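Local structure of sugar kinase (Agrobacterium tumefaciens, 2RBC) at residues His206-Glu211 and Phe238-Ala243. The protein probably phosphorylates a sugar or related carbohydrate with ATP, as a kinase of the ribokinase (pfkB) family. Numbering follows the deposited sequence.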
loop_
_atom_site.group_PDB
_atom_site.type_symbol
_atom_site.label_atom_id
_atom_site.label_comp_id
_atom_site.label_asym_id
_atom_site.label_seq_id
_atom_site.Cartn_x
_atom_site.Cartn_y
_atom_site.Cartn_z
ATOM N N HIS A 206 -6.125 -27.339 22.067
ATOM C CA HIS A 206 -5.223 -26.336 22.638
ATOM C C HIS A 206 -5.645 -24.982 22.151
ATOM O O HIS A 206 -5.882 -24.831 20.968
ATOM C CB HIS A 206 -3.787 -26.516 22.143
ATOM C CG HIS A 206 -3.129 -27.787 22.567
ATOM N ND1 HIS A 206 -3.397 -29.005 21.964
ATOM C CD2 HIS A 206 -2.135 -28.004 23.457
ATOM C CE1 HIS A 206 -2.613 -29.918 22.513
ATOM N NE2 HIS A 206 -1.838 -29.333 23.424
ATOM N N ILE A 207 -5.766 -24.000 23.043
ATOM C CA ILE A 207 -6.040 -22.616 22.618
ATOM C C ILE A 207 -5.012 -21.666 23.214
ATOM O O ILE A 207 -4.711 -21.754 24.405
ATOM C CB ILE A 207 -7.441 -22.124 23.048
ATOM C CG1 ILE A 207 -8.558 -23.113 22.695
ATOM C CG2 ILE A 207 -7.702 -20.718 22.494
ATOM C CD1 ILE A 207 -9.934 -22.768 23.326
ATOM N N VAL A 208 -4.463 -20.773 22.384
ATOM C CA VAL A 208 -3.568 -19.736 22.874
ATOM C C VAL A 208 -4.274 -18.456 22.550
ATOM O O VAL A 208 -4.371 -18.087 21.384
ATOM C CB VAL A 208 -2.173 -19.745 22.225
ATOM C CG1 VAL A 208 -1.290 -18.655 22.860
ATOM C CG2 VAL A 208 -1.552 -21.159 22.268
ATOM N N PHE A 209 -4.835 -17.830 23.587
ATOM C CA PHE A 209 -5.515 -16.544 23.450
ATOM C C PHE A 209 -4.508 -15.386 23.605
ATOM O O PHE A 209 -3.562 -15.476 24.391
ATOM C CB PHE A 209 -6.576 -16.344 24.559
ATOM C CG PHE A 209 -7.750 -17.280 24.492
ATOM C CD1 PHE A 209 -8.790 -17.061 23.572
ATOM C CD2 PHE A 209 -7.876 -18.331 25.417
ATOM C CE1 PHE A 209 -9.914 -17.897 23.559
ATOM C CE2 PHE A 209 -8.976 -19.186 25.411
ATOM C CZ PHE A 209 -10.004 -18.982 24.480
ATOM N N SER A 210 -4.738 -14.290 22.868
ATOM C CA SER A 210 -4.020 -13.052 23.099
ATOM C C SER A 210 -4.709 -12.410 24.282
ATOM O O SER A 210 -5.880 -12.696 24.563
ATOM C CB SER A 210 -4.148 -12.126 21.878
ATOM O OG SER A 210 -5.509 -11.838 21.642
ATOM N N GLU A 211 -4.008 -11.531 24.979
ATOM C CA GLU A 211 -4.647 -10.835 26.085
ATOM C C GLU A 211 -5.987 -10.111 25.721
ATOM O O GLU A 211 -7.015 -10.250 26.405
ATOM C CB GLU A 211 -3.635 -9.885 26.724
ATOM C CG GLU A 211 -4.262 -9.022 27.784
ATOM C CD GLU A 211 -3.225 -8.322 28.646
ATOM O OE1 GLU A 211 -2.010 -8.452 28.381
ATOM O OE2 GLU A 211 -3.670 -7.643 29.595
ATOM N N PHE A 238 -6.187 -27.661 26.754
ATOM C CA PHE A 238 -5.036 -26.799 27.055
ATOM C C PHE A 238 -5.380 -25.320 26.746
ATOM O O PHE A 238 -5.770 -24.990 25.623
ATOM C CB PHE A 238 -3.795 -27.270 26.290
ATOM C CG PHE A 238 -2.582 -26.413 26.528
ATOM C CD1 PHE A 238 -2.422 -25.219 25.842
ATOM C CD2 PHE A 238 -1.594 -26.803 27.444
ATOM C CE1 PHE A 238 -1.318 -24.434 26.056
ATOM C CE2 PHE A 238 -0.494 -26.014 27.654
ATOM C CZ PHE A 238 -0.355 -24.838 26.957
ATOM N N ILE A 239 -5.254 -24.438 27.750
ATOM C CA ILE A 239 -5.544 -23.017 27.577
ATOM C C ILE A 239 -4.363 -22.158 28.014
ATOM O O ILE A 239 -3.924 -22.243 29.154
ATOM C CB ILE A 239 -6.728 -22.569 28.438
ATOM C CG1 ILE A 239 -7.988 -23.437 28.188
ATOM C CG2 ILE A 239 -7.005 -21.062 28.245
ATOM C CD1 ILE A 239 -8.619 -23.266 26.829
ATOM N N ALA A 240 -3.878 -21.321 27.102
ATOM C CA ALA A 240 -2.861 -20.336 27.413
ATOM C C ALA A 240 -3.360 -18.923 27.084
ATOM O O ALA A 240 -4.143 -18.736 26.160
ATOM C CB ALA A 240 -1.531 -20.653 26.615
ATOM N N VAL A 241 -2.921 -17.944 27.858
ATOM C CA VAL A 241 -3.119 -16.550 27.489
ATOM C C VAL A 241 -1.749 -15.902 27.466
ATOM O O VAL A 241 -1.018 -15.965 28.476
ATOM C CB VAL A 241 -4.058 -15.798 28.450
ATOM C CG1 VAL A 241 -4.295 -14.354 27.928
ATOM C CG2 VAL A 241 -5.418 -16.535 28.616
ATOM N N THR A 242 -1.385 -15.316 26.319
ATOM C CA THR A 242 -0.092 -14.599 26.200
ATOM C C THR A 242 -0.288 -13.136 26.564
ATOM O O THR A 242 -1.369 -12.576 26.340
ATOM C CB THR A 242 0.505 -14.708 24.808
ATOM O OG1 THR A 242 -0.416 -14.134 23.863
ATOM C CG2 THR A 242 0.778 -16.172 24.462
ATOM N N ALA A 243 0.756 -12.535 27.149
ATOM C CA ALA A 243 0.726 -11.140 27.609
ATOM C C ALA A 243 1.984 -10.380 27.167
ATOM O O ALA A 243 2.450 -9.480 27.855
ATOM C CB ALA A 243 0.533 -11.075 29.160
#
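Ala240 O accepts the backbone N-H of Phe209 at 2.8 Å (N to O), with the donor tilted 25° from the carbonyl plane, and the CA-H of Val208 adds a weaker contact to the same oxygen. Ile207 and Phe209 each turn both backbone polar groups toward strand 238-242: Ile207 N bonds to Phe238 O at 2.8 Å, Ala240 N to Ile207 O at 2.9 Å, and Thr242 N to Phe209 O. Donors and acceptors thus alternate, the pattern of parallel pairing, and Val208 turns its own polar groups to Leu187 and Gly189 on the neighbouring strand.

Side chains in register fall on the same face. On one, Ile207 and Ile239 run alongside each other in the same direction, their CD1 atoms 3.8 Å apart. Phe209 folds back over Ile207: with CG beside its backbone N (chi1 -67°), the ring lays one face on Ile207 CG2 and receives Ile239 CG2 at its edge, 3.9 Å from CE2. Leu230 of helix 223-233 also packs against Phe209.

On the other face, CD2 of His206 reaches Phe238 CB at 3.4 Å, and the two rings meet obliquely, planes 41° apart. Phe238 also meets the rings of Trp250 and Phe282. Further along, Val208 CG1 meets Thr242 CG2 at 3.6 Å, the two side chains nearly perpendicular; helix 274-287 covers both through Phe278.

Just before helix 211-218, Ser210 takes the N-cap position: its OG caps Ala213 N and also hydrogen-bonds Asp190 OD1. Strands 206-210 and 238-242, joined through helices 211-218 and 223-233, form a beta-alpha-beta crossover; helix 274-287 covers the opposite face and completes the helix-sheet-helix layering of the Rossmann-like core of ribokinase-family enzymes.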